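Local coordinates for protein putative aminopeptidase (PDB 5NTH) that probably acts as a manganese-dependent M17 leucyl aminopeptidase, removing residues from the N-terminus of peptides, and binds the inhibitor actinonin at its two-metal site, at residues Asp36-Ser41 / Ser186-Phe191; Asp118-Ala123 / Ala152-Arg157; His161-Lys166 / Asp221-Met226; Asp228-Ala233 / Gln271-Leu276; Gly433-Asp438 / Gly506-Val511. All blocks are in the same frame, centred on the assembly; numbering follows the deposited sequence.

Contact 1 (Asp36-Ser41 / Ser186-Phe191); sequences DISKVS and SSRAAF
Asp36 is held between a guanidinium group and a phenyl ring, and this is the tight half of the contact. Arg188 grips the Asp36 carboxylate side-on, with NE to OD1 at 3.0 Å and NH1 to OD2 at 2.8 Å, in a salt bridge whose two planes are only 23° apart. The NE bond is practically straight, at 179°. A bend at chi3 of Arg188 (66°) turns the guanidinium so that its NE-NH1 edge meets the acid. Asp36 OD1 also accepts from Ser38 N, which makes an Asx turn, and from Ser38 OG, so three donors fix the rotation of the carboxylate. Asp36 CB also sits over the centre of the Phe191 ring, 3.7 Å from the centroid, a CH-pi contact. The other half is looser and nearer solvent: Ile37 CG2 lies 3.9 Å from Ser186 O and 4.0 Å from Arg188 CG, while Ser38, 3.6 Å from Arg188 NE through its OG, is exposed. In the fold, the turn following strand 32-34 is thereby pinned to the connection that leaves the adjacent parallel strand 181-185. Ile37 rests on Val184 of that strand, and Phe191, in the short helix 189-192, packs on Val203 of helix 203-221.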
# COMPACT_ATOMS: atom_id res chain seq x y z
N ASP A 36 -52.52 -11.88 -21.42
CA ASP A 36 -52.48 -12.72 -22.60
C ASP A 36 -52.52 -11.82 -23.83
O ASP A 36 -53.46 -11.06 -23.98
CB ASP A 36 -53.69 -13.66 -22.51
CG ASP A 36 -53.84 -14.58 -23.71
OD1 ASP A 36 -53.33 -14.25 -24.82
OD2 ASP A 36 -54.49 -15.65 -23.53
N ILE A 37 -51.53 -11.86 -24.71
CA ILE A 37 -51.46 -10.89 -25.84
C ILE A 37 -52.73 -10.89 -26.68
O ILE A 37 -53.07 -9.89 -27.32
CB ILE A 37 -50.28 -11.12 -26.79
CG1 ILE A 37 -50.15 -9.96 -27.78
CG2 ILE A 37 -50.43 -12.42 -27.59
CD1 ILE A 37 -48.82 -9.92 -28.51
N SER A 38 -53.42 -12.02 -26.70
CA SER A 38 -54.65 -12.11 -27.48
C SER A 38 -55.85 -11.38 -26.80
O SER A 38 -56.92 -11.31 -27.40
CB SER A 38 -54.98 -13.58 -27.74
OG SER A 38 -55.57 -14.12 -26.56
N LYS A 39 -55.66 -10.87 -25.58
CA LYS A 39 -56.73 -10.17 -24.83
C LYS A 39 -56.39 -8.74 -24.33
O LYS A 39 -57.02 -8.24 -23.40
CB LYS A 39 -57.15 -10.99 -23.63
CG LYS A 39 -57.17 -12.46 -23.92
CD LYS A 39 -57.88 -13.22 -22.81
CE LYS A 39 -57.77 -14.72 -23.10
NZ LYS A 39 -58.88 -15.52 -22.49
N VAL A 40 -55.41 -8.11 -24.99
CA VAL A 40 -55.08 -6.71 -24.73
C VAL A 40 -56.21 -5.87 -25.27
O VAL A 40 -56.50 -5.91 -26.46
CB VAL A 40 -53.75 -6.32 -25.43
CG1 VAL A 40 -53.51 -4.81 -25.42
CG2 VAL A 40 -52.58 -7.02 -24.77
N SER A 41 -56.84 -5.11 -24.36
CA SER A 41 -57.92 -4.15 -24.68
C SER A 41 -57.58 -2.71 -24.27
O SER A 41 -58.15 -1.76 -24.79
CB SER A 41 -59.23 -4.56 -23.98
OG SER A 41 -59.03 -4.70 -22.57
N SER A 186 -45.18 -12.15 -26.79
CA SER A 186 -45.72 -12.59 -28.08
C SER A 186 -46.17 -14.09 -28.04
O SER A 186 -47.25 -14.42 -28.55
CB SER A 186 -44.77 -12.26 -29.25
OG SER A 186 -43.49 -12.82 -29.06
N SER A 187 -45.39 -14.95 -27.39
CA SER A 187 -45.78 -16.35 -27.18
C SER A 187 -46.91 -16.44 -26.16
O SER A 187 -46.94 -15.64 -25.21
CB SER A 187 -44.62 -17.21 -26.62
OG SER A 187 -44.81 -17.49 -25.22
N ARG A 188 -47.78 -17.44 -26.31
CA ARG A 188 -48.94 -17.63 -25.43
C ARG A 188 -48.85 -18.87 -24.56
O ARG A 188 -49.81 -19.21 -23.87
CB ARG A 188 -50.22 -17.68 -26.25
CG ARG A 188 -50.58 -16.39 -26.98
CD ARG A 188 -51.95 -16.48 -27.68
NE ARG A 188 -53.01 -16.59 -26.66
CZ ARG A 188 -53.82 -17.62 -26.48
NH1 ARG A 188 -54.69 -17.57 -25.49
NH2 ARG A 188 -53.80 -18.68 -27.29
N ALA A 189 -47.68 -19.51 -24.54
CA ALA A 189 -47.48 -20.79 -23.83
C ALA A 189 -47.83 -20.80 -22.34
O ALA A 189 -48.30 -21.82 -21.81
CB ALA A 189 -46.05 -21.24 -24.02
N ALA A 190 -47.61 -19.69 -21.66
CA ALA A 190 -48.04 -19.54 -20.27
C ALA A 190 -49.57 -19.64 -20.11
O ALA A 190 -50.07 -20.08 -19.04
CB ALA A 190 -47.53 -18.21 -19.69
N PHE A 191 -50.29 -19.22 -21.15
CA PHE A 191 -51.76 -19.16 -21.13
C PHE A 191 -52.43 -20.39 -21.71
O PHE A 191 -53.49 -20.76 -21.28
CB PHE A 191 -52.21 -17.89 -21.84
CG PHE A 191 -51.74 -16.66 -21.14
CD1 PHE A 191 -52.43 -16.17 -20.03
CD2 PHE A 191 -50.57 -16.03 -21.53
CE1 PHE A 191 -52.00 -15.05 -19.35
CE2 PHE A 191 -50.13 -14.91 -20.86
CZ PHE A 191 -50.85 -14.41 -19.77

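Contact 2 (Asp118-Ala123 / Ala152-Arg157)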
# COMPACT_ATOMS: atom_id res chain seq x y z
N ASP A 118 -30.34 -10.37 -20.34
CA ASP A 118 -29.57 -9.23 -19.86
C ASP A 118 -30.00 -7.92 -20.49
O ASP A 118 -30.17 -6.92 -19.81
CB ASP A 118 -28.04 -9.44 -20.02
CG ASP A 118 -27.65 -10.08 -21.35
OD1 ASP A 118 -28.44 -10.07 -22.32
OD2 ASP A 118 -26.54 -10.64 -21.42
N SER A 119 -30.14 -7.92 -21.80
CA SER A 119 -30.58 -6.75 -22.51
C SER A 119 -32.03 -6.39 -22.18
O SER A 119 -32.38 -5.22 -22.10
CB SER A 119 -30.39 -6.99 -24.00
OG SER A 119 -29.00 -7.17 -24.26
N MET A 120 -32.84 -7.41 -21.95
CA MET A 120 -34.24 -7.21 -21.55
C MET A 120 -34.29 -6.45 -20.24
O MET A 120 -35.04 -5.51 -20.11
CB MET A 120 -34.97 -8.54 -21.36
CG MET A 120 -35.27 -9.29 -22.64
SD MET A 120 -36.34 -10.74 -22.39
CE MET A 120 -36.55 -11.20 -24.12
N SER A 121 -33.49 -6.90 -19.29
CA SER A 121 -33.35 -6.20 -18.01
C SER A 121 -32.83 -4.76 -18.16
O SER A 121 -33.37 -3.85 -17.53
CB SER A 121 -32.49 -7.04 -17.06
OG SER A 121 -33.31 -8.00 -16.42
N GLU A 122 -31.81 -4.54 -18.97
CA GLU A 122 -31.31 -3.19 -19.20
C GLU A 122 -32.39 -2.33 -19.82
O GLU A 122 -32.51 -1.16 -19.49
CB GLU A 122 -30.05 -3.15 -20.08
CG GLU A 122 -28.77 -3.63 -19.40
CD GLU A 122 -27.54 -3.69 -20.32
OE1 GLU A 122 -27.61 -3.25 -21.50
OE2 GLU A 122 -26.47 -4.16 -19.85
N ALA A 123 -33.17 -2.90 -20.72
CA ALA A 123 -34.16 -2.14 -21.44
C ALA A 123 -35.37 -1.81 -20.57
O ALA A 123 -35.89 -0.67 -20.60
CB ALA A 123 -34.59 -2.89 -22.67
N ALA A 152 -39.77 -13.76 -17.14
CA ALA A 152 -40.32 -13.39 -15.85
C ALA A 152 -39.21 -12.84 -14.92
O ALA A 152 -39.37 -11.78 -14.29
CB ALA A 152 -41.04 -14.54 -15.21
N ASN A 153 -38.08 -13.57 -14.89
CA ASN A 153 -36.87 -13.15 -14.18
C ASN A 153 -36.33 -11.79 -14.65
O ASN A 153 -36.18 -10.91 -13.83
CB ASN A 153 -35.79 -14.23 -14.30
CG ASN A 153 -34.53 -13.94 -13.44
OD1 ASN A 153 -34.57 -13.19 -12.49
ND2 ASN A 153 -33.42 -14.58 -13.79
N ALA A 154 -36.07 -11.63 -15.95
CA ALA A 154 -35.46 -10.41 -16.55
C ALA A 154 -36.23 -9.13 -16.27
O ALA A 154 -35.65 -8.03 -16.16
CB ALA A 154 -35.32 -10.57 -18.05
N VAL A 155 -37.54 -9.28 -16.18
CA VAL A 155 -38.38 -8.15 -15.93
C VAL A 155 -38.50 -7.88 -14.47
O VAL A 155 -38.37 -6.74 -14.06
CB VAL A 155 -39.78 -8.38 -16.50
CG1 VAL A 155 -40.72 -7.25 -16.10
CG2 VAL A 155 -39.72 -8.49 -18.02
N ALA A 156 -38.80 -8.91 -13.70
CA ALA A 156 -38.95 -8.80 -12.23
C ALA A 156 -37.77 -8.10 -11.59
O ALA A 156 -37.94 -7.21 -10.75
CB ALA A 156 -39.10 -10.17 -11.61
N ARG A 157 -36.58 -8.50 -12.02
CA ARG A 157 -35.35 -8.06 -11.39
C ARG A 157 -34.98 -6.68 -11.86
O ARG A 157 -34.06 -6.10 -11.29
CB ARG A 157 -34.19 -9.03 -11.69
CG ARG A 157 -33.64 -8.91 -13.10
CD ARG A 157 -32.48 -9.86 -13.33
NE ARG A 157 -32.05 -9.81 -14.73
CZ ARG A 157 -31.29 -10.72 -15.36
NH1 ARG A 157 -30.84 -11.78 -14.70
NH2 ARG A 157 -30.97 -10.56 -16.65
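Ser121 faces the neighbouring helix, and its OG is met by Arg157 and by the turn around Ala154. The arginine chain is extended from CG to NE and runs up to the serine, presenting the NE edge of its guanidinium: Arg157 NE donates to Ser121 OG over 2.8 Å at 161°, with the oxygen 12° from the guanidinium plane. Ser121 OG also faces Ala154 O, a donor contact modelled too short for its length to be trusted. The serine thus meets Arg157, just past the assigned helix, and probably the carbonyl of Ala154. At the same guanidinium edge, Arg157 NH2 passes 3.7 Å from Asp118 CA. Beside this polar cluster, Met120 and Ala154 touch through their CB atoms at 3.9 Å, after which the methionine chain leads away from the partner helix. The short axes approach to 8.2 Å and cross at -30°, with CA atoms of Ser121 and Ala154 only 4.9 Å apart. Helix 117-127 thus lies alongside helix 148-156, which is backed by helix 203-221 through Ala152 and Ala156 and by strand 181-185 through Val155.

Contact 3 (His161-Lys166 / Asp221-Met226); sequences HSYTAK and DTPPCM
Two irregular segments pass each other closest at Tyr163 and Thr222, whose CA atoms are 6.4 Å apart, just where the chain of 221-226 leaves helix 203-221 at Thr222. No direct backbone hydrogen bond joins them, and side chains carry the contact. His161 ND1 donates to Asp221 OD2 over 2.7 Å at 168°, using the syn lone pair of the carboxylate; the oxygen lies in the imidazole plane, and ring and carboxylate are turned only 25° from each other. The same OD2 accepts from water 1, which itself accepts from Tyr163 N, so the acid is tied to the backbone as well as to the ring. Asp221 OD1 is held separately by Ala523 N. Next to this polar pair, the Tyr163 ring, its CG anti to the backbone N (chi1 -177°), reaches across the start of the second segment. Thr222 CA stands over one face, 4.1 Å from the centroid in a CH-pi contact, and Pro223 CD presses near the phenol end, 3.2 Å from Tyr163 CZ. Thr222 OG1, near the ring at CD1, is hydrogen-bonded to Tyr21 OH and Arg218 O. Ser381 and Asp372 of the third subunit lie close by, with weak hydrogen bonds to Ala165 and Cys225, so the contact borders a subunit interface. A His-carboxylate hydrogen bond beside an aromatic-proline contact here joins the linker that follows helix 148-156 to the end of helix 203-221, where the N-terminal part of this M17 enzyme meets its catalytic domain.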
# COMPACT_ATOMS: atom_id res chain seq x y z
N HIS A 161 -36.51 -0.95 -7.22
CA HIS A 161 -36.38 -1.85 -6.05
C HIS A 161 -37.31 -1.46 -4.93
O HIS A 161 -37.52 -0.30 -4.71
CB HIS A 161 -34.94 -1.88 -5.55
CG HIS A 161 -33.98 -2.49 -6.52
ND1 HIS A 161 -32.90 -3.24 -6.13
CD2 HIS A 161 -33.98 -2.50 -7.87
CE1 HIS A 161 -32.26 -3.67 -7.20
NE2 HIS A 161 -32.89 -3.23 -8.27
N SER A 162 -37.84 -2.45 -4.22
CA SER A 162 -38.81 -2.20 -3.16
C SER A 162 -38.22 -1.64 -1.88
O SER A 162 -38.93 -0.97 -1.15
CB SER A 162 -39.63 -3.45 -2.86
OG SER A 162 -38.92 -4.41 -2.11
N TYR A 163 -36.97 -1.97 -1.58
CA TYR A 163 -36.28 -1.37 -0.44
C TYR A 163 -35.78 0.01 -0.82
O TYR A 163 -34.94 0.15 -1.73
CB TYR A 163 -35.09 -2.20 0.08
CG TYR A 163 -34.47 -1.55 1.31
CD1 TYR A 163 -34.99 -1.80 2.57
CD2 TYR A 163 -33.42 -0.62 1.21
CE1 TYR A 163 -34.47 -1.17 3.69
CE2 TYR A 163 -32.88 -0.01 2.34
CZ TYR A 163 -33.43 -0.28 3.59
OH TYR A 163 -32.95 0.30 4.76
N THR A 164 -36.28 1.00 -0.08
CA THR A 164 -35.77 2.38 -0.14
C THR A 164 -36.09 3.11 1.17
O THR A 164 -37.03 2.75 1.88
CB THR A 164 -36.32 3.13 -1.38
OG1 THR A 164 -35.61 4.35 -1.61
CG2 THR A 164 -37.77 3.42 -1.23
N ALA A 165 -35.26 4.10 1.51
CA ALA A 165 -35.54 5.07 2.60
C ALA A 165 -35.66 6.53 2.10
O ALA A 165 -35.89 7.46 2.90
CB ALA A 165 -34.51 4.95 3.71
N LYS A 166 -35.53 6.74 0.79
CA LYS A 166 -35.77 8.06 0.19
C LYS A 166 -37.10 8.66 0.61
O LYS A 166 -38.11 7.95 0.74
CB LYS A 166 -35.82 7.99 -1.33
CG LYS A 166 -34.53 7.55 -2.01
CD LYS A 166 -34.44 8.21 -3.38
CE LYS A 166 -33.54 7.46 -4.35
NZ LYS A 166 -32.10 7.68 -4.04
N ASP A 221 -30.87 -6.33 -0.48
CA ASP A 221 -30.77 -4.85 -0.41
C ASP A 221 -30.88 -4.30 0.99
O ASP A 221 -30.21 -3.32 1.27
CB ASP A 221 -31.88 -4.16 -1.21
CG ASP A 221 -31.54 -3.95 -2.69
OD1 ASP A 221 -30.38 -4.10 -3.12
OD2 ASP A 221 -32.49 -3.58 -3.44
N THR A 222 -31.73 -4.88 1.85
CA THR A 222 -31.90 -4.36 3.21
C THR A 222 -30.58 -4.36 3.98
O THR A 222 -29.86 -5.37 3.98
CB THR A 222 -32.89 -5.18 4.01
OG1 THR A 222 -34.12 -5.24 3.31
CG2 THR A 222 -33.17 -4.56 5.35
N PRO A 223 -30.24 -3.24 4.64
CA PRO A 223 -29.05 -3.28 5.46
C PRO A 223 -29.23 -4.12 6.73
O PRO A 223 -30.35 -4.37 7.15
CB PRO A 223 -28.84 -1.82 5.79
CG PRO A 223 -30.18 -1.22 5.73
CD PRO A 223 -30.89 -1.93 4.65
N PRO A 224 -28.12 -4.55 7.34
CA PRO A 224 -28.07 -5.41 8.53
C PRO A 224 -28.48 -4.78 9.82
O PRO A 224 -28.79 -5.49 10.77
CB PRO A 224 -26.61 -5.80 8.62
CG PRO A 224 -25.87 -4.83 7.78
CD PRO A 224 -26.79 -4.16 6.86
N CYS A 225 -28.47 -3.46 9.88
CA CYS A 225 -29.11 -2.74 11.00
C CYS A 225 -30.58 -3.13 11.10
O CYS A 225 -31.17 -2.99 12.15
CB CYS A 225 -28.97 -1.21 10.86
SG CYS A 225 -29.53 -0.48 9.28
N MET A 226 -31.16 -3.59 9.99
CA MET A 226 -32.54 -4.08 9.95
C MET A 226 -32.65 -5.57 9.69
O MET A 226 -33.36 -6.26 10.41
CB MET A 226 -33.30 -3.35 8.84
CG MET A 226 -34.69 -3.92 8.60
SD MET A 226 -35.74 -3.62 10.02
CE MET A 226 -36.13 -1.89 9.67
O HOH W 1 -35.26 -4.18 -2.92

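Contact 4 (Asp228-Ala233 / Gln271-Leu276); sequences DTVVYA and QYPAHL
The His275 imidazole carries Thr229 O and Ala233 CB over its face and has Val230 CG2 near its plane at the edge. These groups join the N-capped start of helix 229-243 to the entry of strand 275-282, in the mixed beta sheet of the alpha/beta catalytic domain. Thr229 O stands 3.4 Å from His275 CE1, offset toward the rim, whereas the Ala233 methyl makes a CH-pi contact 4.2 Å from the ring centroid. The other flat group, the Tyr272 ring, has Gln271 CG over one face and meets Asp228 obliquely, its plane 63° from that of the carboxylate. In the cap, Asp228 OD1 accepts from Val231 N over 2.9 Å and more weakly from Val230 N. It depends on a chi1 of 61°, which sets CG between the backbone N and carbonyl carbon and turns OD1 onto the first helical turn. Asp228 OD2 is paired with Arg8 in a salt bridge, which leaves OD1 for the cap. Val230 CG2 fills the angle between Tyr272 CB and Pro273 CD, 4.1 Å from each. Water 2 adds a looser link, donating to Tyr272 O and weakly accepting from Thr229 N. Across the middle, the Thr229 hydroxyl donates to the carbonyl of Pro273, OG1 to O 2.5 Å, with a C=O...donor angle of 149°.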
# COMPACT_ATOMS: atom_id res chain seq x y z
N ASP A 228 -30.94 -8.52 10.23
CA ASP A 228 -29.93 -9.26 10.97
C ASP A 228 -30.40 -10.70 11.07
O ASP A 228 -31.40 -11.08 10.47
CB ASP A 228 -29.71 -8.62 12.35
CG ASP A 228 -30.97 -8.61 13.22
OD1 ASP A 228 -31.81 -9.50 13.09
OD2 ASP A 228 -31.12 -7.70 14.04
N THR A 229 -29.71 -11.50 11.85
CA THR A 229 -30.01 -12.91 11.92
C THR A 229 -31.28 -13.24 12.65
O THR A 229 -31.87 -14.27 12.38
CB THR A 229 -28.89 -13.71 12.60
OG1 THR A 229 -28.74 -13.30 13.96
CG2 THR A 229 -27.58 -13.53 11.83
N VAL A 230 -31.70 -12.41 13.59
CA VAL A 230 -32.94 -12.67 14.33
C VAL A 230 -34.15 -12.32 13.48
O VAL A 230 -35.19 -12.98 13.55
CB VAL A 230 -32.97 -11.95 15.69
CG1 VAL A 230 -34.33 -12.03 16.35
CG2 VAL A 230 -31.94 -12.58 16.61
N VAL A 231 -34.00 -11.29 12.66
CA VAL A 231 -35.10 -10.82 11.86
C VAL A 231 -35.26 -11.78 10.70
O VAL A 231 -36.35 -12.29 10.48
CB VAL A 231 -34.88 -9.38 11.36
CG1 VAL A 231 -35.91 -9.00 10.28
CG2 VAL A 231 -34.99 -8.41 12.52
N TYR A 232 -34.16 -12.01 9.98
CA TYR A 232 -34.10 -13.00 8.91
C TYR A 232 -34.72 -14.32 9.37
O TYR A 232 -35.44 -14.95 8.62
CB TYR A 232 -32.67 -13.24 8.49
CG TYR A 232 -32.45 -13.76 7.10
CD1 TYR A 232 -33.47 -14.36 6.35
CD2 TYR A 232 -31.18 -13.67 6.53
CE1 TYR A 232 -33.23 -14.82 5.08
CE2 TYR A 232 -30.93 -14.13 5.25
CZ TYR A 232 -31.95 -14.72 4.52
OH TYR A 232 -31.69 -15.19 3.23
N ALA A 233 -34.46 -14.72 10.61
CA ALA A 233 -35.07 -15.96 11.15
C ALA A 233 -36.58 -15.87 11.41
O ALA A 233 -37.33 -16.83 11.19
CB ALA A 233 -34.38 -16.36 12.44
N GLN A 271 -23.44 -8.83 17.60
CA GLN A 271 -24.57 -8.38 18.36
C GLN A 271 -25.61 -9.49 18.42
O GLN A 271 -25.84 -10.05 19.48
CB GLN A 271 -25.15 -7.10 17.77
CG GLN A 271 -26.30 -6.52 18.59
CD GLN A 271 -26.66 -5.10 18.21
OE1 GLN A 271 -26.38 -4.65 17.11
NE2 GLN A 271 -27.28 -4.38 19.14
N TYR A 272 -26.22 -9.84 17.29
CA TYR A 272 -27.24 -10.88 17.31
C TYR A 272 -26.70 -12.21 16.80
O TYR A 272 -25.90 -12.24 15.85
CB TYR A 272 -28.48 -10.45 16.53
CG TYR A 272 -29.00 -9.16 17.07
CD1 TYR A 272 -29.34 -9.04 18.42
CD2 TYR A 272 -29.10 -8.04 16.25
CE1 TYR A 272 -29.77 -7.84 18.93
CE2 TYR A 272 -29.54 -6.83 16.74
CZ TYR A 272 -29.86 -6.73 18.08
OH TYR A 272 -30.29 -5.51 18.54
N PRO A 273 -27.15 -13.33 17.43
CA PRO A 273 -26.43 -14.60 17.32
C PRO A 273 -26.62 -15.42 16.03
O PRO A 273 -27.47 -15.12 15.21
CB PRO A 273 -26.93 -15.38 18.54
CG PRO A 273 -28.30 -14.85 18.77
CD PRO A 273 -28.34 -13.44 18.29
N ALA A 274 -25.79 -16.45 15.89
CA ALA A 274 -25.85 -17.33 14.75
C ALA A 274 -27.09 -18.26 14.76
O ALA A 274 -27.63 -18.57 15.82
CB ALA A 274 -24.58 -18.15 14.68
N HIS A 275 -27.53 -18.66 13.57
CA HIS A 275 -28.60 -19.65 13.42
C HIS A 275 -28.30 -20.56 12.25
O HIS A 275 -27.91 -20.10 11.18
CB HIS A 275 -29.96 -19.05 13.05
CG HIS A 275 -30.49 -18.03 14.00
ND1 HIS A 275 -29.91 -16.80 14.18
CD2 HIS A 275 -31.64 -18.01 14.73
CE1 HIS A 275 -30.63 -16.09 15.03
NE2 HIS A 275 -31.69 -16.81 15.37
N LEU A 276 -28.55 -21.85 12.45
CA LEU A 276 -28.84 -22.71 11.32
C LEU A 276 -30.34 -22.85 11.25
O LEU A 276 -30.99 -23.28 12.20
CB LEU A 276 -28.14 -24.06 11.43
CG LEU A 276 -26.69 -24.03 10.96
CD1 LEU A 276 -26.02 -25.32 11.34
CD2 LEU A 276 -26.57 -23.86 9.45
O HOH W 2 -26.70 -10.62 13.23

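Contact 5 (Gly433-Asp438 / Gly506-Val511); sequences GVYASD and GPFVHV
Tyr435 and His510 both carry CG anti to the backbone N (chi1 170° and 176°), which swings each ring beside its own carbonyl carbon, while the antiparallel pairing puts both CB atoms on one face, 4.0 Å apart. Strands 432-436 and 508-512 are neighbours in the mixed sheet of the M17 catalytic domain. The two residues form a hydrogen-bonded pair: Tyr435 N donates to His510 O, and His510 N returns a bond to Tyr435 O. Phe508 joins them edge to edge, its CE2 4.2 Å from Tyr435 CD2. The polar ends turn elsewhere, Tyr435 OH to Glu497 and His510 ND1 to Asp415. On the other face lie Val434, Ala436, Val509 and Val511; Val434 CG1 meets Val509 CG1 at 3.8 Å, and helix 439-452 covers this side through Ala441 and Met445. Val434 with Val511 and Ala436 with Val509 are the non-hydrogen-bonded pairs, where Val434 CA approaches His510 O to 3.2 Å in a CA-H...O contact. Ala436 O is bonded by Arg110 of the second subunit. Beyond the last pair, Ser437 N donates to Phe508 O, and its hydroxyl replaces the strand carbonyl as acceptor: Phe508 N reaches Ser437 OG at 2.9 Å, with a nearly straight angle of 178°.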
# COMPACT_ATOMS: atom_id res chain seq x y z
N GLY A 433 -19.68 -18.91 -10.57
CA GLY A 433 -18.71 -20.00 -10.68
C GLY A 433 -19.28 -21.27 -10.09
O GLY A 433 -19.74 -21.25 -8.95
N VAL A 434 -19.30 -22.34 -10.87
CA VAL A 434 -19.85 -23.59 -10.42
C VAL A 434 -18.71 -24.58 -10.24
O VAL A 434 -17.92 -24.84 -11.16
CB VAL A 434 -20.88 -24.15 -11.40
CG1 VAL A 434 -21.41 -25.49 -10.90
CG2 VAL A 434 -22.03 -23.17 -11.58
N TYR A 435 -18.65 -25.12 -9.04
CA TYR A 435 -17.65 -26.08 -8.63
C TYR A 435 -18.42 -27.33 -8.32
O TYR A 435 -19.14 -27.39 -7.32
CB TYR A 435 -16.90 -25.61 -7.40
CG TYR A 435 -15.99 -26.65 -6.76
CD1 TYR A 435 -14.69 -26.85 -7.23
CD2 TYR A 435 -16.42 -27.39 -5.68
CE1 TYR A 435 -13.86 -27.77 -6.63
CE2 TYR A 435 -15.60 -28.31 -5.07
CZ TYR A 435 -14.33 -28.50 -5.55
OH TYR A 435 -13.55 -29.44 -4.91
N ALA A 436 -18.27 -28.32 -9.18
CA ALA A 436 -19.21 -29.42 -9.21
C ALA A 436 -18.50 -30.75 -9.25
O ALA A 436 -17.68 -30.96 -10.13
CB ALA A 436 -20.07 -29.28 -10.45
N SER A 437 -18.88 -31.64 -8.34
CA SER A 437 -18.29 -33.00 -8.24
C SER A 437 -18.80 -34.03 -9.24
O SER A 437 -18.44 -35.17 -9.13
CB SER A 437 -18.57 -33.59 -6.86
OG SER A 437 -19.97 -33.78 -6.74
N ASP A 438 -19.66 -33.65 -10.17
CA ASP A 438 -20.22 -34.58 -11.13
C ASP A 438 -20.42 -33.81 -12.43
O ASP A 438 -21.16 -32.84 -12.46
CB ASP A 438 -21.54 -35.09 -10.56
CG ASP A 438 -22.21 -36.15 -11.43
OD1 ASP A 438 -22.87 -35.79 -12.45
OD2 ASP A 438 -22.12 -37.34 -11.04
N GLY A 506 -24.39 -38.57 -3.75
CA GLY A 506 -24.63 -37.89 -5.05
C GLY A 506 -23.94 -36.53 -5.22
O GLY A 506 -23.19 -36.09 -4.36
N PRO A 507 -24.20 -35.83 -6.32
CA PRO A 507 -23.45 -34.64 -6.65
C PRO A 507 -23.53 -33.49 -5.64
O PRO A 507 -24.59 -33.23 -5.04
CB PRO A 507 -24.08 -34.18 -7.96
CG PRO A 507 -24.77 -35.36 -8.49
CD PRO A 507 -25.30 -36.01 -7.27
N PHE A 508 -22.41 -32.80 -5.51
CA PHE A 508 -22.32 -31.56 -4.76
C PHE A 508 -22.05 -30.46 -5.77
O PHE A 508 -21.06 -30.54 -6.51
CB PHE A 508 -21.16 -31.68 -3.79
CG PHE A 508 -20.79 -30.39 -3.12
CD1 PHE A 508 -21.59 -29.89 -2.11
CD2 PHE A 508 -19.65 -29.71 -3.49
CE1 PHE A 508 -21.26 -28.71 -1.48
CE2 PHE A 508 -19.31 -28.54 -2.86
CZ PHE A 508 -20.12 -28.04 -1.85
N VAL A 509 -22.95 -29.48 -5.82
CA VAL A 509 -22.89 -28.38 -6.79
C VAL A 509 -22.82 -27.09 -6.05
O VAL A 509 -23.79 -26.68 -5.42
CB VAL A 509 -24.14 -28.29 -7.69
CG1 VAL A 509 -23.97 -27.22 -8.76
CG2 VAL A 509 -24.38 -29.63 -8.35
N HIS A 510 -21.65 -26.46 -6.15
CA HIS A 510 -21.35 -25.23 -5.45
C HIS A 510 -21.43 -24.07 -6.39
O HIS A 510 -20.70 -24.06 -7.37
CB HIS A 510 -19.96 -25.32 -4.89
CG HIS A 510 -19.49 -24.08 -4.22
ND1 HIS A 510 -19.77 -23.79 -2.90
CD2 HIS A 510 -18.69 -23.09 -4.65
CE1 HIS A 510 -19.19 -22.66 -2.57
NE2 HIS A 510 -18.52 -22.21 -3.61
N VAL A 511 -22.31 -23.11 -6.09
CA VAL A 511 -22.46 -21.92 -6.93
C VAL A 511 -21.94 -20.68 -6.21
O VAL A 511 -22.49 -20.23 -5.21
CB VAL A 511 -23.91 -21.70 -7.37
CG1 VAL A 511 -23.98 -20.56 -8.38
CG2 VAL A 511 -24.47 -22.96 -7.99

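Overall arrangement
Contacts 3 and 5 are buried, contacts 2 and 4 partly so, and contact 1 lies at the surface, where a two-pronged salt bridge does the work. Contact 2 is nested inside the chain loop that contact 1 closes, and both rest against strand 181-185 and helix 203-221. Contact 3, whose segments alternate with those of contact 1, lies at the C-terminal end of that helix, exchanging the salt bridge for a histidine-carboxylate bond and a water. It touches contact 4 through Met226 O and Val231 CG2. Contacts 4 and 5 reach the same sheet, but one seats a capped helix against a strand entry while the other is strand pairing by backbone hydrogen bonds, valines on one face and aromatic groups on the other.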